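Glucokinase (Enterococcus faecalis, PDB 2QM1) probably phosphorylates glucose with ATP, as a glucokinase of the ROK family of sugar kinases, and carries bound zinc and magnesium ions. Local coordinates at residues Ile71-Gly77 against Pro111-Asp117; Thr17-Ala21 against Ser49-Ile54; Thr37-Gly43 against Asn91-Thr95; Gln31-Ile35 against Ser53-Arg57; Asn134-Ile138 against Gly149-Gly154. One frame throughout, in Å; residues are numbered along the deposited sequence.

Contact 1: Ile71-Gly77 against Pro111-Asp117; sequences IGMGTPG and PFALDND
The ring of Phe112 reaches across to Ile71 and Met73 on the neighbouring strand and meets them with its rim. Having CG anti to the backbone N (chi1 178°) swings the ring toward strand 68-75. Ile71 CG2 meets the rim, near the ring plane, 3.7 Å from Phe112 CD2, while Met73 CB comes equally near to Phe112 CZ. Met73 is a selenomethionine, and its SE lies in plane at the ring edge, 5.1 Å from the Phe112 centroid: a Met-aromatic contact made edge-on. On the same face of the sheet, Leu114 CB continues the row against Met73 CB at 4.1 Å. Helix 100-108 covers this face through Ile104 and Val100.

The backbones pair in parallel, with bonds such as Ala113 N to Ile71 O (2.9 Å) and Asp115 N to Met73 O (2.8 Å). Beyond Thr75 the pairing fades, and Asp117 N makes a weak bond to Thr75 O. Gly72 and Gly74 alternate with Ile71 and Met73 and carry no side chain, and the chains come close at Gly74, whose CA lies 4.2 Å from Asp117 CA. Asp115 is held at both oxygens: OD1 takes Asn116 N (2.6 Å) and Asn119 ND2, and OD2 pairs with His158 NE2. These parallel strands belong to the actin-like ATPase fold, and strand 112-116 ends at the magnesium site formed by Asn116, Asn119 and Gly148.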
# COMPACT_ATOMS: atom_id res chain seq x y z
N ILE B 71 -7.11 20.90 18.12
CA ILE B 71 -6.40 21.49 16.94
C ILE B 71 -5.74 20.35 16.18
O ILE B 71 -5.01 19.53 16.77
CB ILE B 71 -5.26 22.46 17.39
CG1 ILE B 71 -5.83 23.67 18.11
CG2 ILE B 71 -4.45 23.01 16.22
CD1 ILE B 71 -4.83 24.30 19.11
N GLY B 72 -5.98 20.29 14.88
CA GLY B 72 -5.22 19.40 14.01
C GLY B 72 -4.32 20.18 13.05
O GLY B 72 -4.69 21.24 12.57
N MSE B 73 -3.14 19.66 12.78
CA MSE B 73 -2.20 20.34 11.86
C MSE B 73 -1.58 19.41 10.81
O MSE B 73 -1.18 18.32 11.14
CB MSE B 73 -1.08 21.05 12.67
CG MSE B 73 -0.04 21.80 11.80
SE MSE B 73 1.16 22.71 13.02
CE MSE B 73 2.82 22.42 12.03
N GLY B 74 -1.52 19.84 9.55
CA GLY B 74 -0.73 19.20 8.55
C GLY B 74 0.58 19.96 8.33
O GLY B 74 0.59 21.18 8.35
N THR B 75 1.68 19.23 8.15
CA THR B 75 3.00 19.81 8.02
C THR B 75 3.78 19.07 6.94
O THR B 75 3.62 17.85 6.78
CB THR B 75 3.81 19.70 9.34
OG1 THR B 75 5.16 20.21 9.13
CG2 THR B 75 3.89 18.26 9.77
N PRO B 76 4.65 19.79 6.23
CA PRO B 76 5.62 19.14 5.36
C PRO B 76 6.51 18.24 6.23
O PRO B 76 6.65 18.50 7.43
CB PRO B 76 6.44 20.31 4.81
CG PRO B 76 5.56 21.48 4.96
CD PRO B 76 4.83 21.25 6.23
N GLY B 77 7.07 17.19 5.61
CA GLY B 77 7.99 16.24 6.24
C GLY B 77 7.32 15.01 6.82
O GLY B 77 6.14 14.78 6.61
N PRO B 111 -5.97 20.45 23.18
CA PRO B 111 -5.33 19.23 22.65
C PRO B 111 -4.96 19.36 21.16
O PRO B 111 -5.70 19.99 20.39
CB PRO B 111 -6.37 18.12 22.90
CG PRO B 111 -7.63 18.83 23.06
CD PRO B 111 -7.33 20.18 23.66
N PHE B 112 -3.82 18.78 20.79
CA PHE B 112 -3.19 19.00 19.49
C PHE B 112 -2.80 17.67 18.85
O PHE B 112 -2.31 16.78 19.54
CB PHE B 112 -1.94 19.91 19.69
CG PHE B 112 -1.17 20.16 18.44
CD1 PHE B 112 -0.10 19.36 18.10
CD2 PHE B 112 -1.57 21.16 17.56
CE1 PHE B 112 0.60 19.58 16.94
CE2 PHE B 112 -0.86 21.40 16.39
CZ PHE B 112 0.23 20.60 16.09
N ALA B 113 -3.00 17.55 17.53
CA ALA B 113 -2.56 16.41 16.79
C ALA B 113 -1.96 16.90 15.48
O ALA B 113 -2.34 17.95 14.97
CB ALA B 113 -3.72 15.43 16.52
N LEU B 114 -0.99 16.19 14.94
CA LEU B 114 -0.47 16.64 13.66
C LEU B 114 -0.17 15.47 12.78
O LEU B 114 -0.01 14.34 13.23
CB LEU B 114 0.77 17.55 13.82
CG LEU B 114 2.15 16.89 14.01
CD1 LEU B 114 3.18 17.94 14.28
CD2 LEU B 114 2.16 15.83 15.10
N ASP B 115 -0.08 15.77 11.50
CA ASP B 115 0.19 14.73 10.52
C ASP B 115 0.86 15.33 9.30
O ASP B 115 1.03 16.52 9.22
CB ASP B 115 -1.06 13.86 10.18
CG ASP B 115 -0.69 12.39 9.83
OD1 ASP B 115 0.31 12.12 9.07
OD2 ASP B 115 -1.39 11.50 10.36
N ASN B 116 1.32 14.48 8.42
CA ASN B 116 1.93 14.95 7.17
C ASN B 116 0.89 15.71 6.33
O ASN B 116 -0.29 15.41 6.39
CB ASN B 116 2.47 13.76 6.42
CG ASN B 116 2.75 14.07 5.00
OD1 ASN B 116 3.80 14.64 4.69
ND2 ASN B 116 1.81 13.81 4.15
N ASP B 117 1.34 16.66 5.51
CA ASP B 117 0.43 17.57 4.83
C ASP B 117 -0.47 16.91 3.78
O ASP B 117 -1.66 17.18 3.76
CB ASP B 117 1.17 18.79 4.26
CG ASP B 117 2.29 18.44 3.26
OD1 ASP B 117 2.65 17.25 3.13
OD2 ASP B 117 2.84 19.39 2.64

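Contact 2: Thr17-Ala21 against Ser49-Ile54; sequences TIKFA and SIIESI
Ile18 and Phe20 of strand 17-24 meet Ile50, Ser53 and Ile54 of helix 46-60, a helix laid on one face of the mixed sheet of an actin-like ATPase domain. The two short segments run in roughly the same direction, their axes 10.6 Å apart and 36° from parallel, and side chains alone bridge the gap.

In the first shell, Ile18 and Ile50 cross at about a right angle, the CD1 of Ile18 lying 3.8 Å from Ile50 CG1. Three helix residues meet the ring of Phe20 from different sides. Ser53 OG sits over one face, 3.5 Å above the Phe20 ring plane and displaced toward the rim. Ile50 CG2 touches the edge, near the ring plane, 4.0 Å from Phe20 CE1. Ile54 CG1 adds an oblique contact to Phe20 CD1 at 4.1 Å.

Further out, the hydroxyl above Phe20 is positioned by Trp33 of strand 29-36, whose NE1 bonds to Ser53 OG and whose ring also stacks with Phe20. Ile11 of strand 7-13 packs against Ile18, Phe20 and Ile54 alike, and Leu108 of helix 100-108 touches Ile54 as well. Toward the start of the helix, Ser49 folds its OG back between its own backbone N and carbonyl carbon (chi1 73°) to bond Ile46 O, and that same OG rests 3.8 Å from Ile18 CD1.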
# COMPACT_ATOMS: atom_id res chain seq x y z
N THR B 17 2.91 29.69 2.82
CA THR B 17 1.73 30.17 3.55
C THR B 17 1.31 29.18 4.65
O THR B 17 1.52 27.98 4.50
CB THR B 17 0.48 30.39 2.64
OG1 THR B 17 0.84 30.37 1.25
CG2 THR B 17 -0.20 31.69 2.98
N ILE B 18 0.74 29.69 5.74
CA ILE B 18 0.16 28.83 6.78
C ILE B 18 -1.31 29.25 6.80
O ILE B 18 -1.61 30.44 7.00
CB ILE B 18 0.79 29.04 8.21
CG1 ILE B 18 2.34 29.00 8.15
CG2 ILE B 18 0.19 28.00 9.22
CD1 ILE B 18 3.04 29.36 9.51
N LYS B 19 -2.19 28.29 6.56
CA LYS B 19 -3.62 28.56 6.51
C LYS B 19 -4.29 27.94 7.74
O LYS B 19 -3.90 26.86 8.13
CB LYS B 19 -4.22 27.92 5.29
CG LYS B 19 -3.61 28.38 4.02
CD LYS B 19 -4.64 28.24 2.94
CE LYS B 19 -4.04 27.85 1.65
NZ LYS B 19 -3.64 26.42 1.82
N PHE B 20 -5.30 28.62 8.28
CA PHE B 20 -6.04 28.17 9.46
C PHE B 20 -7.52 28.14 9.11
O PHE B 20 -7.98 28.92 8.23
CB PHE B 20 -5.86 29.15 10.60
CG PHE B 20 -4.43 29.45 10.93
CD1 PHE B 20 -3.82 28.84 12.01
CD2 PHE B 20 -3.70 30.37 10.18
CE1 PHE B 20 -2.49 29.13 12.33
CE2 PHE B 20 -2.36 30.64 10.49
CZ PHE B 20 -1.76 30.04 11.57
N ALA B 21 -8.25 27.24 9.76
CA ALA B 21 -9.70 27.36 9.75
C ALA B 21 -10.24 26.91 11.06
O ALA B 21 -9.61 26.10 11.74
CB ALA B 21 -10.34 26.54 8.65
N SER B 49 4.83 31.60 15.42
CA SER B 49 3.90 32.37 14.61
C SER B 49 2.48 31.73 14.58
O SER B 49 1.47 32.43 14.51
CB SER B 49 4.44 32.60 13.20
OG SER B 49 4.37 31.43 12.46
N ILE B 50 2.44 30.40 14.67
CA ILE B 50 1.19 29.66 14.61
C ILE B 50 0.49 29.86 15.94
O ILE B 50 -0.71 30.14 15.97
CB ILE B 50 1.46 28.15 14.31
CG1 ILE B 50 2.04 27.97 12.88
CG2 ILE B 50 0.23 27.30 14.58
CD1 ILE B 50 2.42 26.43 12.52
N ILE B 51 1.25 29.72 17.03
CA ILE B 51 0.73 29.96 18.37
C ILE B 51 0.15 31.37 18.50
O ILE B 51 -1.00 31.56 18.96
CB ILE B 51 1.85 29.76 19.40
CG1 ILE B 51 2.25 28.25 19.46
CG2 ILE B 51 1.44 30.40 20.76
CD1 ILE B 51 3.54 27.99 20.29
N GLU B 52 0.96 32.36 18.10
CA GLU B 52 0.53 33.75 18.06
C GLU B 52 -0.71 34.02 17.22
O GLU B 52 -1.54 34.80 17.64
CB GLU B 52 1.66 34.68 17.61
CG GLU B 52 1.30 36.15 17.57
CD GLU B 52 0.62 36.67 18.86
OE1 GLU B 52 -0.24 37.56 18.73
OE2 GLU B 52 0.94 36.21 19.98
N SER B 53 -0.78 33.44 16.02
CA SER B 53 -1.91 33.69 15.13
C SER B 53 -3.23 33.15 15.76
O SER B 53 -4.27 33.77 15.67
CB SER B 53 -1.65 33.08 13.76
OG SER B 53 -2.77 33.23 12.89
N ILE B 54 -3.16 31.98 16.41
CA ILE B 54 -4.33 31.43 17.08
C ILE B 54 -4.68 32.20 18.36
O ILE B 54 -5.84 32.50 18.61
CB ILE B 54 -4.15 29.93 17.34
CG1 ILE B 54 -4.29 29.14 16.03
CG2 ILE B 54 -5.14 29.43 18.44
CD1 ILE B 54 -3.76 27.78 16.14

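Contact 3: Thr37-Gly43 against Asn91-Thr95; sequences TNILEDG and NLNWT
Trp94 and Gly43 meet edge-on: the indole points its NE1 at Gly43 O, 2.9 Å away, and the bond is nearly straight, 165° at the hydrogen. The acceptor lies in the plane of the ring, whereas the indole nitrogen stands above the plane of the carbonyl. Asp42 O lies near the same edge, 3.6 Å from Trp94 CD1. Leu92 turns its CD1 over one face of this indole, so the ring is touched on a face by its own segment and at an edge by the other.

Asn93 crosses Ile39 at about a right angle. Its amide aims ND2 at Ile39 O, which lies almost in the amide plane; the modelled separation of 2.5 Å is suspiciously short. CG1 of Ile39 sits between its backbone N and carbonyl carbon (chi1 71°), which sets CD1 beside the amide, 3.4 Å from Asn93 ND2. Thr37 CG2 and Leu92 CD2 also meet at about a right angle, 3.9 Å apart, while the Thr37 hydroxyl bonds Gly14 O. Within 37-43, Asn38 OD1 accepts from Leu40 N and makes an Asx turn.

Thr37 from one loop and Leu92 and Trp94 from the other all press on Leu13 and Ile46, so the two loops close over the end of strand 7-13. Gly14 begins a glycine-rich turn, consistent with the phosphate-binding loop found between the first two strands of actin-like ATPases.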
# COMPACT_ATOMS: atom_id res chain seq x y z
N THR B 37 4.76 32.02 5.78
CA THR B 37 5.60 31.09 6.51
C THR B 37 6.98 31.75 6.59
O THR B 37 7.61 31.93 5.57
CB THR B 37 5.65 29.74 5.76
OG1 THR B 37 4.32 29.33 5.37
CG2 THR B 37 6.31 28.63 6.63
N ASN B 38 7.41 32.13 7.80
CA ASN B 38 8.77 32.64 8.04
C ASN B 38 9.76 31.50 8.24
O ASN B 38 9.78 30.88 9.30
CB ASN B 38 8.77 33.57 9.27
CG ASN B 38 10.10 34.30 9.47
OD1 ASN B 38 10.99 34.24 8.63
ND2 ASN B 38 10.24 34.99 10.57
N ILE B 39 10.59 31.24 7.24
CA ILE B 39 11.58 30.16 7.29
C ILE B 39 13.01 30.58 7.75
O ILE B 39 13.93 29.72 7.84
CB ILE B 39 11.64 29.33 5.96
CG1 ILE B 39 12.28 30.14 4.82
CG2 ILE B 39 10.24 28.79 5.57
CD1 ILE B 39 13.09 29.29 3.85
N LEU B 40 13.16 31.86 8.07
CA LEU B 40 14.43 32.45 8.47
C LEU B 40 14.88 31.95 9.83
O LEU B 40 14.04 31.67 10.70
CB LEU B 40 14.32 33.98 8.50
CG LEU B 40 14.21 34.79 7.21
CD1 LEU B 40 13.69 36.17 7.55
CD2 LEU B 40 15.53 34.89 6.45
N GLU B 41 16.19 31.86 10.03
CA GLU B 41 16.74 31.40 11.31
C GLU B 41 16.28 29.96 11.58
O GLU B 41 15.64 29.71 12.59
CB GLU B 41 16.35 32.34 12.47
CG GLU B 41 17.25 33.56 12.66
CD GLU B 41 16.46 34.84 13.02
OE1 GLU B 41 16.08 35.04 14.20
OE2 GLU B 41 16.26 35.67 12.09
N ASP B 42 16.60 29.04 10.68
CA ASP B 42 16.35 27.60 10.87
C ASP B 42 14.91 27.32 11.27
O ASP B 42 14.63 26.37 12.01
CB ASP B 42 17.28 26.95 11.92
CG ASP B 42 18.67 27.58 11.97
OD1 ASP B 42 19.12 27.95 13.09
OD2 ASP B 42 19.31 27.69 10.91
N GLY B 43 14.00 28.16 10.76
CA GLY B 43 12.57 27.99 10.91
C GLY B 43 12.05 28.02 12.34
O GLY B 43 11.00 27.45 12.59
N ASN B 91 12.58 21.95 3.44
CA ASN B 91 12.05 23.17 2.84
C ASN B 91 11.67 24.25 3.85
O ASN B 91 11.49 25.41 3.49
CB ASN B 91 10.86 22.87 1.93
CG ASN B 91 9.74 22.09 2.63
OD1 ASN B 91 9.96 21.05 3.25
ND2 ASN B 91 8.51 22.59 2.51
N LEU B 92 11.55 23.85 5.11
CA LEU B 92 11.19 24.76 6.18
C LEU B 92 12.43 25.24 6.92
O LEU B 92 12.34 26.14 7.75
CB LEU B 92 10.21 24.09 7.15
CG LEU B 92 8.76 23.89 6.69
CD1 LEU B 92 7.87 23.29 7.80
CD2 LEU B 92 8.13 25.19 6.15
N ASN B 93 13.58 24.64 6.60
CA ASN B 93 14.83 24.84 7.33
C ASN B 93 14.85 24.13 8.69
O ASN B 93 15.70 24.42 9.51
CB ASN B 93 15.16 26.35 7.55
CG ASN B 93 15.61 27.08 6.29
OD1 ASN B 93 16.21 26.48 5.38
ND2 ASN B 93 15.34 28.40 6.23
N TRP B 94 13.90 23.25 8.96
CA TRP B 94 14.01 22.38 10.13
C TRP B 94 15.00 21.28 9.79
O TRP B 94 14.69 20.40 9.03
CB TRP B 94 12.66 21.78 10.50
CG TRP B 94 11.65 22.80 10.96
CD1 TRP B 94 11.90 24.08 11.33
CD2 TRP B 94 10.24 22.61 11.12
NE1 TRP B 94 10.74 24.72 11.69
CE2 TRP B 94 9.70 23.83 11.57
CE3 TRP B 94 9.38 21.52 10.93
CZ2 TRP B 94 8.35 24.00 11.85
CZ3 TRP B 94 8.03 21.68 11.19
CH2 TRP B 94 7.52 22.92 11.64
N THR B 95 16.22 21.35 10.33
CA THR B 95 17.19 20.30 10.04
C THR B 95 17.29 19.30 11.19
O THR B 95 17.96 18.26 11.12
CB THR B 95 18.56 20.90 9.71
OG1 THR B 95 18.96 21.77 10.79
CG2 THR B 95 18.48 21.70 8.41

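Contact 4: Gln31-Ile35 against Ser53-Arg57; sequences QKWSI and SIRHR
Arg57 CB begins above the indole plane near its rim, 3.9 Å from Trp33 CZ2, and the rest of the arginine then covers the ring system. CG, anti to the backbone N, stands over the six-membered ring, 3.7 Å from its centroid and near the ring normal, in a CH-pi contact. A bend at the next bond (chi2 75°) carries CD across the middle of the indole and turns the chain toward the strand. NE continues over the same face above CE3, and it also bonds Gln31 OE1 at 3.1 Å. From there the guanidinium lies flat on Trp33, the two planes 9° apart and their centres separated by 4.4 Å. NH1 ends beside the root of the indole, 3.5 Å from Trp33 CB.

Helix 46-60 here covers strand 29-36, an outermost strand of the mixed sheet in this actin-like ATPase domain, and runs roughly against it, the segment axes at 137°. NH2 is the other nitrogen of a side-on grip on Gln31, reaching OE1 at 3.0 Å along a lone pair in the carbonyl plane. The amide oxygen lies in the guanidinium plane, although the amide itself is turned well away from it, so edge bonds and face stacking together would fix the rotation of the group. A water is bonded to Lys32 O at 2.8 Å, but its modelled link to Arg57 NH2 is too short to be relied on. At the far edge of the indole, Trp33 NE1 sends its N-H in plane to Ser53 OG, 2.9 Å away.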
# COMPACT_ATOMS: atom_id res chain seq x y z
N GLN B 31 -14.66 30.00 9.70
CA GLN B 31 -13.72 31.12 9.39
C GLN B 31 -12.44 30.57 8.85
O GLN B 31 -12.06 29.50 9.24
CB GLN B 31 -13.27 31.88 10.65
CG GLN B 31 -13.94 31.51 11.90
CD GLN B 31 -13.63 32.46 13.02
OE1 GLN B 31 -12.81 33.38 12.89
NE2 GLN B 31 -14.27 32.23 14.16
N LYS B 32 -11.76 31.33 7.97
CA LYS B 32 -10.44 30.99 7.44
C LYS B 32 -9.56 32.19 7.52
O LYS B 32 -10.05 33.31 7.43
CB LYS B 32 -10.52 30.63 5.94
CG LYS B 32 -11.44 29.44 5.56
CD LYS B 32 -11.64 29.43 4.06
CE LYS B 32 -10.36 29.18 3.29
NZ LYS B 32 -10.74 29.00 1.82
N TRP B 33 -8.24 31.96 7.63
CA TRP B 33 -7.24 33.04 7.63
C TRP B 33 -5.86 32.49 7.36
O TRP B 33 -5.66 31.27 7.35
CB TRP B 33 -7.31 33.84 8.93
CG TRP B 33 -6.81 33.17 10.20
CD1 TRP B 33 -5.57 33.33 10.77
CD2 TRP B 33 -7.54 32.30 11.08
NE1 TRP B 33 -5.48 32.62 11.95
CE2 TRP B 33 -6.66 31.97 12.17
CE3 TRP B 33 -8.84 31.78 11.08
CZ2 TRP B 33 -7.05 31.12 13.23
CZ3 TRP B 33 -9.24 30.92 12.12
CH2 TRP B 33 -8.33 30.61 13.20
N SER B 34 -4.92 33.36 7.02
CA SER B 34 -3.57 32.84 6.75
C SER B 34 -2.50 33.83 7.17
O SER B 34 -2.82 34.97 7.56
CB SER B 34 -3.39 32.32 5.28
OG SER B 34 -3.58 33.36 4.34
N ILE B 35 -1.25 33.36 7.17
CA ILE B 35 -0.06 34.21 7.30
C ILE B 35 1.05 33.62 6.43
O ILE B 35 0.94 32.47 5.98
CB ILE B 35 0.48 34.29 8.77
CG1 ILE B 35 1.07 32.91 9.19
CG2 ILE B 35 -0.60 34.86 9.73
CD1 ILE B 35 1.26 32.66 10.65
N SER B 53 -0.78 33.44 16.02
CA SER B 53 -1.91 33.69 15.13
C SER B 53 -3.23 33.15 15.76
O SER B 53 -4.27 33.77 15.67
CB SER B 53 -1.65 33.08 13.76
OG SER B 53 -2.77 33.23 12.89
N ILE B 54 -3.16 31.98 16.41
CA ILE B 54 -4.33 31.43 17.08
C ILE B 54 -4.68 32.20 18.36
O ILE B 54 -5.84 32.50 18.61
CB ILE B 54 -4.15 29.93 17.34
CG1 ILE B 54 -4.29 29.14 16.03
CG2 ILE B 54 -5.14 29.43 18.44
CD1 ILE B 54 -3.76 27.78 16.14
N ARG B 55 -3.69 32.54 19.16
CA ARG B 55 -3.98 33.33 20.33
C ARG B 55 -4.69 34.64 19.91
O ARG B 55 -5.70 35.04 20.52
CB ARG B 55 -2.70 33.66 21.08
CG ARG B 55 -2.13 32.50 21.87
CD ARG B 55 -0.85 32.96 22.55
NE ARG B 55 -0.24 31.92 23.39
CZ ARG B 55 1.03 31.93 23.78
NH1 ARG B 55 1.84 32.91 23.40
NH2 ARG B 55 1.51 30.94 24.54
N HIS B 56 -4.17 35.29 18.87
CA HIS B 56 -4.69 36.61 18.44
C HIS B 56 -6.11 36.54 17.89
O HIS B 56 -6.86 37.51 18.04
CB HIS B 56 -3.75 37.26 17.42
CG HIS B 56 -4.11 38.66 17.04
ND1 HIS B 56 -3.80 39.75 17.83
CD2 HIS B 56 -4.77 39.15 15.96
CE1 HIS B 56 -4.23 40.85 17.24
NE2 HIS B 56 -4.83 40.51 16.11
N ARG B 57 -6.48 35.42 17.27
CA ARG B 57 -7.79 35.24 16.61
C ARG B 57 -8.82 35.04 17.71
O ARG B 57 -9.91 35.66 17.76
CB ARG B 57 -7.74 34.02 15.67
CG ARG B 57 -8.98 33.84 14.78
CD ARG B 57 -8.92 34.86 13.66
NE ARG B 57 -10.08 34.74 12.80
CZ ARG B 57 -10.16 35.22 11.57
NH1 ARG B 57 -9.16 35.96 11.07
NH2 ARG B 57 -11.30 35.05 10.88
O HOH W 1 -12.20 34.72 8.63

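Contact 5: Asn134-Ile138 against Gly149-Gly154; sequences NPDVI and GIVAAG
Asp136 and Ala153 are joined by a nearly straight bond, Ala153 N to Asp136 OD1 at 2.7 Å, in which the amide comes from above the carboxylate plane. Next to it Pro135 O accepts from Gly154 N at 2.8 Å, in the carbonyl plane and on a lone pair. Two successive amides of the turn are thus satisfied, one by a side chain and one by a backbone carbonyl.

Val137 and Val151 form an antiparallel hydrogen-bonded pair: Val137 N reaches Val151 O at 2.9 Å, and Val151 N returns the bond to Val137 O over the same distance. The carbonyl of Val151 also receives a CA-H contact from Asp136. Ahead of the strand, Asn134 OD1 takes Asp136 N at 3.1 Å in an Asx turn, while Asn134 O accepts from Arg126 NE. Ala153 O is bonded by Lys155 NZ of the second subunit.

Ile138 and Ile150 lie side by side on one face, CG1 to CG1 4.1 Å apart, under Leu261 of helix 237-261. Val137 points to the other face, and the hairpin of strands 137-142 and 146-152 is flanked in its sheet by strands 265-269 and 155-156.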
# COMPACT_ATOMS: atom_id res chain seq x y z
N ASN B 134 -15.19 6.33 2.40
CA ASN B 134 -14.80 4.95 2.23
C ASN B 134 -13.61 4.54 3.13
O ASN B 134 -12.77 5.38 3.42
CB ASN B 134 -14.50 4.67 0.77
CG ASN B 134 -14.70 3.23 0.43
OD1 ASN B 134 -13.76 2.39 0.57
ND2 ASN B 134 -15.95 2.88 0.09
N PRO B 135 -13.59 3.29 3.62
CA PRO B 135 -12.42 2.79 4.39
C PRO B 135 -11.14 2.68 3.61
O PRO B 135 -10.11 2.50 4.21
CB PRO B 135 -12.83 1.37 4.81
CG PRO B 135 -14.36 1.30 4.60
CD PRO B 135 -14.70 2.32 3.58
N ASP B 136 -11.22 2.70 2.27
CA ASP B 136 -10.04 2.53 1.45
C ASP B 136 -10.01 3.60 0.37
O ASP B 136 -10.73 3.50 -0.63
CB ASP B 136 -9.96 1.09 0.88
CG ASP B 136 -10.00 0.03 1.99
OD1 ASP B 136 -8.95 -0.28 2.59
OD2 ASP B 136 -11.10 -0.47 2.31
N VAL B 137 -9.18 4.62 0.59
CA VAL B 137 -9.05 5.78 -0.34
C VAL B 137 -7.58 6.18 -0.45
O VAL B 137 -6.89 6.34 0.57
CB VAL B 137 -9.86 7.03 0.12
CG1 VAL B 137 -9.74 8.17 -0.92
CG2 VAL B 137 -11.32 6.70 0.30
N ILE B 138 -7.12 6.35 -1.68
CA ILE B 138 -5.78 6.93 -1.90
C ILE B 138 -5.88 8.35 -2.47
O ILE B 138 -6.61 8.59 -3.45
CB ILE B 138 -4.93 6.03 -2.78
CG1 ILE B 138 -4.77 4.66 -2.08
CG2 ILE B 138 -3.58 6.63 -3.04
CD1 ILE B 138 -4.17 3.51 -2.98
N GLY B 149 -1.68 10.50 0.37
CA GLY B 149 -2.13 9.91 1.63
C GLY B 149 -2.93 8.66 1.30
O GLY B 149 -3.63 8.61 0.28
N ILE B 150 -2.75 7.65 2.16
CA ILE B 150 -3.45 6.36 2.06
C ILE B 150 -4.27 6.03 3.28
O ILE B 150 -3.75 5.92 4.39
CB ILE B 150 -2.43 5.18 1.81
CG1 ILE B 150 -1.64 5.45 0.51
CG2 ILE B 150 -3.25 3.88 1.81
CD1 ILE B 150 -0.51 4.39 0.01
N VAL B 151 -5.56 5.91 3.08
CA VAL B 151 -6.43 5.37 4.10
C VAL B 151 -6.77 3.92 3.65
O VAL B 151 -7.21 3.68 2.53
CB VAL B 151 -7.70 6.24 4.24
CG1 VAL B 151 -8.69 5.57 5.10
CG2 VAL B 151 -7.34 7.60 4.80
N ALA B 152 -6.50 2.96 4.52
CA ALA B 152 -6.69 1.58 4.15
C ALA B 152 -7.30 0.93 5.37
O ALA B 152 -6.80 1.17 6.51
CB ALA B 152 -5.31 0.94 3.84
N ALA B 153 -8.33 0.11 5.16
CA ALA B 153 -9.12 -0.51 6.26
C ALA B 153 -9.53 0.49 7.34
O ALA B 153 -9.51 0.20 8.56
CB ALA B 153 -8.39 -1.80 6.90
N GLY B 154 -9.94 1.67 6.89
CA GLY B 154 -10.40 2.70 7.81
C GLY B 154 -9.35 3.56 8.50
O GLY B 154 -9.71 4.53 9.18

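How the contacts relate
From the N terminus, contact 2 opens on strand 17-24 and contact 4 on strand 29-36, the next strand of the same sheet; both close on helix 46-60, sharing Ser53 and Ile54. Contact 3 starts at 37-43, before either has closed, and so crosses both. It ends at 91-95, inside the loop that contact 1 closes from strand 68-75 to strand 112-116, and therefore crosses contact 1 too. Met73 SE touches Ile50 CD1 between contacts 1 and 2, and Pro76 meets Leu92 between contacts 1 and 3. Contact 5 follows in series, a short hairpin in the second mixed sheet, and touches none of the others.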